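Local coordinates for hypothetical protein (Nitrosomonas europaea, PDB 2IN3), which is a putative disulfide isomerase of the DsbA family, FrnE-like subfamily, and probably acts as a thiol-disulfide oxidoreductase, at residues Y12-P16 with F112-A116; P16-W22 with I118-V124; P78-A84 with Y123-E127. One frame throughout, in Å; residues are numbered along the deposited sequence.

Interaction 1: Y12-P16 with F112-A116; sequences YIADP and FPFFA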
# COMPACT_ATOMS: atom_id res chain seq x y z
N TYR A 12 -8.27 -0.55 -1.57
CA TYR A 12 -7.20 -1.20 -0.84
C TYR A 12 -6.47 -0.13 -0.02
O TYR A 12 -5.81 0.74 -0.58
CB TYR A 12 -6.24 -1.91 -1.81
CG TYR A 12 -5.07 -2.61 -1.15
CD1 TYR A 12 -5.26 -3.41 -0.02
CD2 TYR A 12 -3.80 -2.47 -1.66
CE1 TYR A 12 -4.16 -4.09 0.57
CE2 TYR A 12 -2.68 -3.13 -1.08
CZ TYR A 12 -2.88 -3.92 0.03
OH TYR A 12 -1.80 -4.56 0.59
N ILE A 13 -6.63 -0.19 1.30
CA ILE A 13 -6.12 0.84 2.18
C ILE A 13 -4.87 0.27 2.80
O ILE A 13 -4.93 -0.66 3.64
CB ILE A 13 -7.15 1.28 3.26
CG1 ILE A 13 -8.44 1.79 2.59
CG2 ILE A 13 -6.56 2.35 4.14
CD1 ILE A 13 -9.62 2.04 3.54
N ALA A 14 -3.74 0.82 2.39
CA ALA A 14 -2.43 0.19 2.64
C ALA A 14 -1.31 1.19 2.55
O ALA A 14 -1.47 2.27 1.96
CB ALA A 14 -2.20 -0.96 1.70
N ASP A 15 -0.19 0.84 3.16
CA ASP A 15 1.01 1.64 3.13
C ASP A 15 2.14 0.71 2.69
O ASP A 15 2.26 -0.40 3.23
CB ASP A 15 1.30 2.13 4.55
CG ASP A 15 2.44 3.11 4.61
OD1 ASP A 15 3.59 2.73 4.27
OD2 ASP A 15 2.20 4.30 4.97
N PRO A 16 2.97 1.14 1.71
CA PRO A 16 4.12 0.35 1.22
C PRO A 16 5.10 -0.07 2.34
O PRO A 16 5.82 -1.06 2.17
CB PRO A 16 4.87 1.35 0.32
CG PRO A 16 3.90 2.37 -0.03
CD PRO A 16 2.89 2.46 1.07
N PHE A 112 -0.85 -0.42 -8.74
CA PHE A 112 -0.51 -1.62 -7.97
C PHE A 112 0.93 -2.14 -8.20
O PHE A 112 1.65 -2.47 -7.23
CB PHE A 112 -1.56 -2.74 -8.15
CG PHE A 112 -2.78 -2.57 -7.28
CD1 PHE A 112 -3.83 -1.74 -7.69
CD2 PHE A 112 -2.85 -3.18 -6.03
CE1 PHE A 112 -4.98 -1.57 -6.87
CE2 PHE A 112 -4.00 -3.01 -5.20
CZ PHE A 112 -5.05 -2.20 -5.64
N PRO A 113 1.37 -2.21 -9.46
CA PRO A 113 2.79 -2.54 -9.71
C PRO A 113 3.78 -1.59 -9.02
O PRO A 113 4.79 -2.07 -8.50
CB PRO A 113 2.91 -2.38 -11.22
CG PRO A 113 1.56 -2.70 -11.72
CD PRO A 113 0.63 -2.05 -10.73
N PHE A 114 3.51 -0.28 -9.02
CA PHE A 114 4.42 0.68 -8.34
C PHE A 114 4.46 0.48 -6.81
O PHE A 114 5.54 0.51 -6.19
CB PHE A 114 4.04 2.12 -8.67
CG PHE A 114 5.03 3.14 -8.16
CD1 PHE A 114 6.30 3.25 -8.73
CD2 PHE A 114 4.67 4.03 -7.15
CE1 PHE A 114 7.21 4.20 -8.27
CE2 PHE A 114 5.59 4.98 -6.69
CZ PHE A 114 6.85 5.06 -7.24
N PHE A 115 3.30 0.27 -6.20
CA PHE A 115 3.19 0.01 -4.76
C PHE A 115 4.06 -1.24 -4.44
O PHE A 115 4.86 -1.25 -3.47
CB PHE A 115 1.73 -0.27 -4.44
CG PHE A 115 1.44 -0.39 -2.97
CD1 PHE A 115 0.81 0.66 -2.31
CD2 PHE A 115 1.75 -1.55 -2.24
CE1 PHE A 115 0.50 0.61 -0.95
CE2 PHE A 115 1.44 -1.63 -0.85
CZ PHE A 115 0.82 -0.53 -0.22
N ALA A 116 3.88 -2.29 -5.22
CA ALA A 116 4.61 -3.56 -4.99
C ALA A 116 6.11 -3.35 -5.18
O ALA A 116 6.91 -3.85 -4.41
CB ALA A 116 4.10 -4.68 -5.93

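Interaction 2: P16-W22 with I118-V124; sequences PMCSWCW and IQRAFYV. With EDO (1,2-ethanediol), chain C; PO4 (phosphate ion), chain B.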
# COMPACT_ATOMS: atom_id res chain seq x y z
N PRO A 16 2.97 1.14 1.71
CA PRO A 16 4.12 0.35 1.22
C PRO A 16 5.10 -0.07 2.34
O PRO A 16 5.82 -1.06 2.17
CB PRO A 16 4.87 1.35 0.32
CG PRO A 16 3.90 2.37 -0.03
CD PRO A 16 2.89 2.46 1.07
N MSE A 17 5.17 0.69 3.44
CA MSE A 17 6.04 0.31 4.58
C MSE A 17 5.32 -0.35 5.75
O MSE A 17 5.81 -0.31 6.87
CB MSE A 17 6.86 1.52 5.08
CG MSE A 17 7.78 2.06 3.98
SE MSE A 17 8.44 3.84 4.33
CE MSE A 17 9.91 3.43 5.56
N CYS A 18 4.20 -0.98 5.44
CA CYS A 18 3.48 -1.85 6.35
C CYS A 18 3.75 -3.32 5.96
O CYS A 18 3.51 -3.71 4.82
CB CYS A 18 1.99 -1.51 6.25
SG CYS A 18 0.90 -2.75 7.00
N SER A 19 4.30 -4.11 6.89
CA SER A 19 4.82 -5.44 6.55
C SER A 19 3.70 -6.41 6.24
O SER A 19 3.83 -7.21 5.34
CB SER A 19 5.76 -5.99 7.63
OG SER A 19 5.12 -6.10 8.90
N TRP A 20 2.59 -6.35 6.97
CA TRP A 20 1.44 -7.21 6.64
C TRP A 20 0.80 -6.86 5.30
O TRP A 20 0.15 -7.72 4.68
CB TRP A 20 0.41 -7.25 7.76
CG TRP A 20 0.81 -8.22 8.86
CD1 TRP A 20 1.29 -7.91 10.09
CD2 TRP A 20 0.78 -9.64 8.78
NE1 TRP A 20 1.55 -9.07 10.81
CE2 TRP A 20 1.23 -10.14 10.02
CE3 TRP A 20 0.41 -10.55 7.77
CZ2 TRP A 20 1.36 -11.52 10.28
CZ3 TRP A 20 0.54 -11.92 8.04
CH2 TRP A 20 0.99 -12.38 9.28
N CYS A 21 0.98 -5.61 4.86
CA CYS A 21 0.57 -5.22 3.50
C CYS A 21 1.43 -5.96 2.48
O CYS A 21 0.91 -6.47 1.45
CB CYS A 21 0.68 -3.68 3.30
SG CYS A 21 -0.62 -2.79 4.28
N TRP A 22 2.75 -6.04 2.72
CA TRP A 22 3.60 -6.89 1.87
C TRP A 22 3.19 -8.38 1.97
O TRP A 22 3.17 -9.08 0.97
CB TRP A 22 5.05 -6.69 2.25
CG TRP A 22 6.12 -7.45 1.51
CD1 TRP A 22 7.20 -8.10 2.07
CD2 TRP A 22 6.32 -7.50 0.08
NE1 TRP A 22 8.03 -8.59 1.07
CE2 TRP A 22 7.51 -8.24 -0.15
CE3 TRP A 22 5.59 -7.02 -1.01
CZ2 TRP A 22 8.00 -8.49 -1.44
CZ3 TRP A 22 6.09 -7.27 -2.30
CH2 TRP A 22 7.27 -8.01 -2.49
N ILE A 118 7.84 -0.63 -4.65
CA ILE A 118 8.32 0.05 -3.44
C ILE A 118 8.52 -0.96 -2.29
O ILE A 118 9.57 -0.98 -1.66
CB ILE A 118 7.35 1.16 -2.97
CG1 ILE A 118 7.31 2.32 -4.00
CG2 ILE A 118 7.73 1.65 -1.58
CD1 ILE A 118 6.16 3.29 -3.72
N GLN A 119 7.55 -1.83 -2.09
CA GLN A 119 7.63 -2.80 -1.00
C GLN A 119 8.82 -3.74 -1.16
O GLN A 119 9.51 -4.08 -0.19
CB GLN A 119 6.32 -3.60 -0.93
CG GLN A 119 5.11 -2.74 -0.58
CD GLN A 119 4.08 -3.56 0.12
OE1 GLN A 119 3.43 -4.39 -0.49
NE2 GLN A 119 3.96 -3.38 1.44
N ARG A 120 9.07 -4.17 -2.39
CA ARG A 120 10.17 -5.09 -2.64
C ARG A 120 11.51 -4.35 -2.44
O ARG A 120 12.46 -4.93 -1.87
CB ARG A 120 10.07 -5.70 -4.04
CG ARG A 120 11.03 -6.83 -4.29
CD ARG A 120 10.92 -7.29 -5.76
NE ARG A 120 9.59 -7.81 -6.10
CZ ARG A 120 8.66 -7.16 -6.80
NH1 ARG A 120 8.88 -5.92 -7.28
NH2 ARG A 120 7.49 -7.76 -7.05
N ALA A 121 11.56 -3.10 -2.90
CA ALA A 121 12.78 -2.32 -2.83
C ALA A 121 13.15 -2.07 -1.37
O ALA A 121 14.32 -2.02 -1.02
CB ALA A 121 12.64 -1.02 -3.57
N PHE A 122 12.12 -1.87 -0.55
CA PHE A 122 12.30 -1.65 0.87
C PHE A 122 12.62 -2.95 1.64
O PHE A 122 13.69 -3.07 2.26
CB PHE A 122 11.04 -0.99 1.43
CG PHE A 122 11.12 -0.69 2.91
CD1 PHE A 122 12.16 0.11 3.43
CD2 PHE A 122 10.16 -1.16 3.77
CE1 PHE A 122 12.22 0.40 4.79
CE2 PHE A 122 10.22 -0.88 5.14
CZ PHE A 122 11.25 -0.11 5.65
N TYR A 123 11.71 -3.92 1.59
CA TYR A 123 11.87 -5.13 2.42
C TYR A 123 13.01 -6.05 1.98
O TYR A 123 13.70 -6.65 2.82
CB TYR A 123 10.56 -5.90 2.53
CG TYR A 123 9.52 -5.11 3.31
CD1 TYR A 123 9.76 -4.75 4.64
CD2 TYR A 123 8.32 -4.71 2.72
CE1 TYR A 123 8.83 -4.02 5.37
CE2 TYR A 123 7.37 -3.95 3.45
CZ TYR A 123 7.65 -3.65 4.78
OH TYR A 123 6.78 -2.91 5.51
N VAL A 124 13.22 -6.13 0.67
CA VAL A 124 14.26 -7.00 0.12
C VAL A 124 15.48 -6.18 -0.23
O VAL A 124 16.59 -6.51 0.19
CB VAL A 124 13.74 -7.79 -1.11
CG1 VAL A 124 14.81 -8.75 -1.68
CG2 VAL A 124 12.44 -8.56 -0.73
C1 EDO C . 8.97 -11.48 -4.81
O1 EDO C . 9.45 -10.19 -4.45
C2 EDO C . 7.48 -11.40 -5.11
O2 EDO C . 7.21 -10.17 -5.77
P PO4 B . 4.58 -3.06 10.74
O1 PO4 B . 5.39 -3.19 12.00
O2 PO4 B . 4.03 -1.66 10.54
O3 PO4 B . 5.43 -3.47 9.57
O4 PO4 B . 3.36 -3.95 10.90
O HOH W 1 0.28 -4.90 -0.99

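Interaction 3: P78-A84 with Y123-E127; sequences PFTFENA and YVGQE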
# COMPACT_ATOMS: atom_id res chain seq x y z
N PRO A 78 9.29 -12.34 0.92
CA PRO A 78 10.71 -12.24 1.32
C PRO A 78 11.03 -10.95 2.12
O PRO A 78 10.40 -9.91 1.91
CB PRO A 78 11.44 -12.24 -0.04
CG PRO A 78 10.43 -11.57 -0.98
CD PRO A 78 9.09 -12.06 -0.52
N PHE A 79 12.01 -11.06 3.01
CA PHE A 79 12.59 -9.90 3.72
C PHE A 79 14.08 -10.16 3.82
O PHE A 79 14.49 -11.30 3.97
CB PHE A 79 12.05 -9.78 5.16
CG PHE A 79 10.56 -9.50 5.26
CD1 PHE A 79 10.11 -8.20 5.52
CD2 PHE A 79 9.64 -10.53 5.17
CE1 PHE A 79 8.75 -7.93 5.67
CE2 PHE A 79 8.26 -10.27 5.28
CZ PHE A 79 7.82 -8.98 5.52
N THR A 80 14.89 -9.10 3.74
CA THR A 80 16.32 -9.18 4.02
C THR A 80 16.54 -8.73 5.45
O THR A 80 16.35 -7.56 5.77
CB THR A 80 17.14 -8.33 3.06
OG1 THR A 80 16.74 -8.66 1.73
CG2 THR A 80 18.63 -8.61 3.22
N PHE A 81 16.87 -9.68 6.31
CA PHE A 81 16.94 -9.41 7.73
C PHE A 81 18.31 -8.90 8.10
O PHE A 81 18.45 -8.13 9.06
CB PHE A 81 16.58 -10.66 8.54
CG PHE A 81 15.13 -10.99 8.51
CD1 PHE A 81 14.24 -10.26 9.25
CD2 PHE A 81 14.65 -12.00 7.69
CE1 PHE A 81 12.88 -10.56 9.20
CE2 PHE A 81 13.30 -12.30 7.65
CZ PHE A 81 12.42 -11.58 8.40
N GLU A 82 19.33 -9.33 7.36
CA GLU A 82 20.71 -8.93 7.63
C GLU A 82 20.84 -7.41 7.48
O GLU A 82 20.50 -6.85 6.44
CB GLU A 82 21.68 -9.64 6.68
CG GLU A 82 21.82 -11.16 6.89
CD GLU A 82 20.57 -11.95 6.47
OE1 GLU A 82 19.79 -11.47 5.59
OE2 GLU A 82 20.38 -13.06 7.04
N ASN A 83 21.32 -6.76 8.54
CA ASN A 83 21.41 -5.30 8.64
C ASN A 83 20.13 -4.50 8.38
O ASN A 83 20.19 -3.32 8.02
CB ASN A 83 22.59 -4.75 7.83
CG ASN A 83 23.92 -5.28 8.35
OD1 ASN A 83 24.37 -6.36 7.95
ND2 ASN A 83 24.55 -4.54 9.25
N ALA A 84 18.97 -5.14 8.57
CA ALA A 84 17.66 -4.48 8.50
C ALA A 84 17.57 -3.27 9.43
O ALA A 84 18.13 -3.27 10.55
CB ALA A 84 16.54 -5.47 8.84
N TYR A 123 11.71 -3.92 1.59
CA TYR A 123 11.87 -5.13 2.42
C TYR A 123 13.01 -6.05 1.98
O TYR A 123 13.70 -6.65 2.82
CB TYR A 123 10.56 -5.90 2.53
CG TYR A 123 9.52 -5.11 3.31
CD1 TYR A 123 9.76 -4.75 4.64
CD2 TYR A 123 8.32 -4.71 2.72
CE1 TYR A 123 8.83 -4.02 5.37
CE2 TYR A 123 7.37 -3.95 3.45
CZ TYR A 123 7.65 -3.65 4.78
OH TYR A 123 6.78 -2.91 5.51
N VAL A 124 13.22 -6.13 0.67
CA VAL A 124 14.26 -7.00 0.12
C VAL A 124 15.48 -6.18 -0.23
O VAL A 124 16.59 -6.51 0.19
CB VAL A 124 13.74 -7.79 -1.11
CG1 VAL A 124 14.81 -8.75 -1.68
CG2 VAL A 124 12.44 -8.56 -0.73
N GLY A 125 15.27 -5.10 -0.97
CA GLY A 125 16.39 -4.29 -1.47
C GLY A 125 17.07 -3.49 -0.37
O GLY A 125 18.20 -3.05 -0.54
N GLN A 126 16.35 -3.27 0.74
CA GLN A 126 16.82 -2.40 1.84
C GLN A 126 17.05 -0.97 1.37
O GLN A 126 17.98 -0.28 1.82
CB GLN A 126 18.08 -2.98 2.49
CG GLN A 126 17.86 -4.37 3.02
CD GLN A 126 18.94 -4.84 3.95
OE1 GLN A 126 20.11 -4.77 3.62
NE2 GLN A 126 18.55 -5.35 5.11
N GLU A 127 16.23 -0.54 0.41
CA GLU A 127 16.41 0.77 -0.16
C GLU A 127 15.60 1.76 0.65
O GLU A 127 14.58 1.40 1.24
CB GLU A 127 15.97 0.79 -1.61
CG GLU A 127 16.71 -0.20 -2.47
CD GLU A 127 16.38 -0.06 -3.94
OE1 GLU A 127 15.78 0.96 -4.33
OE2 GLU A 127 16.71 -0.98 -4.70
O HOH W 2 15.14 -5.26 4.66

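Interaction 1: Y12-P16 with F112-A116
Phe115 reaches out from helix 111-123 and pushes the far end of its ring into a hollow made by Ala14, Asp15 and Pro16, where strand 9-14 gives way to loop. Its CG stands anti to the backbone N (chi1 -173°), which throws the ring out from the helix and onto the turning chain. The leading atom, CZ, comes to 3.3 Å from Pro16 N and 3.6 Å from Ala14 CB, so the bump meets backbone as much as side chain. Pro16 roofs one face of the ring: its CG lies 4.3 Å from the ring centroid in a CH-pi contact, 23° off the normal and displaced toward the rim, while its CD approaches CE1.

A second bump comes from the strand. The Tyr12 ring meets Phe112 rim to rim, with planes only 19° apart and CD2 3.6 Å from Phe112 CE2. It lies obliquely, and less closely, beside Phe115, and the three rings form an aromatic cluster. Replacing Phe115 by an alanine would probably open a gap beneath Pro16 and deprive Ala14 and the Tyr12 ring of a neighbour.

Ile43 of strand 40-45 touches all three aromatic side chains, and Val100 of helix 94-106 also packs on Phe115, which places the cluster between the thioredoxin-like sheet and the inserted helices. No hydrogen bond crosses between 12-16 and 112-116. The chemistry is that of a hydrophobic core: strand and helix are held by shape and dispersion, with the polar end of Asp15 turned instead to Met17 N.

Interaction 2: P16-W22 with I118-V124
Gln119 and Tyr123, one turn apart on helix 111-123, reach in beside the loop that leads into helix 19-35. Gln119 NE2 donates to Pro16 O over 3.1 Å; the bond is fairly straight at hydrogen (160°), yet the donor sits above the carbonyl plane. Water 1 donates to Gln119 OE1 and to Cys21 O, which helps fix the amide's rotation. Pro16 CB presses on Ile118 CG2 at 3.4 Å, tighter than usual carbon contact. Beside it, selenomethionine Met17 crosses the Phe122 ring at about a right angle, CG over one face and SE 5.0 Å from the Phe122 ring centroid, a distant Met-aromatic contact.

Cys18 and Cys21 match the CxxC pattern that opens the first helix of thioredoxin folds, probably the redox site here. Cys18 holds the N-cap, and its SG accepts a weak bond from Cys21 N. Near them, buried Ser19 donates through N and OG to phosphate O3.

Trp22 slides past Tyr123 with planes 20° apart, overlapping little, although CD1 comes within 3.6 Å of Tyr123 CD2. Toward solvent the fit loosens. Arg120 CB only brushes Trp22 CH2 at 3.9 Å, and its NE and NH2 bond an ethanediol that, like the phosphate, probably comes from the crystallisation liquor.

Interaction 3: P78-A84 with Y123-E127
Thr80 makes two hydrogen bonds to the chain that leaves helix 111-123. Its backbone N donates to Tyr123 O over 2.9 Å, almost straight at hydrogen (174°), and its OG1 donates to Val124 O at 2.6 Å. The second bond lies in the carbonyl plane, on a lone pair. It is available because OG1 stands anti to the carbonyl carbon (chi1 -51°), on the side of the backbone N, so that one residue satisfies two successive carbonyls. The methyl CG2 is directed instead onto the amide of Gln126.

That amide supplies the next grip. Gln126 NE2 donates to Glu82 O over 2.8 Å, with the acceptor close to the amide plane, and makes a weaker, strongly bent bond to Thr80 O. Water 2 donates to both Thr80 O and Tyr123 O, closing a small polar bridge beside the direct bonds.

Glu82 belongs to a type II beta turn from Phe81 to Ala84, closed by Ala84 N bonding to Phe81 O. Gln126, with positive phi, marks where the other chain departs from helical geometry; the contact thus ties a turn-bearing loop to the end of a helix among the helices inserted into the thioredoxin fold of DsbA-like proteins.

Apolar contacts lie at the other end. The edge of the Phe79 ring is directed at the face of Tyr123 in an offset edge-to-face pair with planes at 65°, CE1 being 3.5 Å from Tyr123 CD1. Pro78 CG meets Val124 CG2 at 3.6 Å. Farther out, Trp68 of helix 58-75 stacks on Phe79 and also meets Tyr123 edge-to-face, backing the pair, while Trp22 NE1 holds Pro78 O.

Overall arrangement
Interactions 1 and 2 both use helix 111-123, and interaction 3 takes the chain just as it leaves that helix; the chemistry changes along the way. Interaction 1, whose centre is about 3 Å from that of the chain, is core packing of rings against strand 9-14, with no hydrogen bond across it. Interaction 2, sharing Pro16 with it, carries the same helix onto the start of helix 19-35; it is largely buried too, but mixes ring packing with amide and water bonds near the putative CxxC site. Interaction 3, its centre about 18 Å from that of the chain, is only partly buried and joins two loops mainly by hydrogen bonds to backbone carbonyls, most of them from side chains. It shares Tyr123 and Val124 with interaction 2.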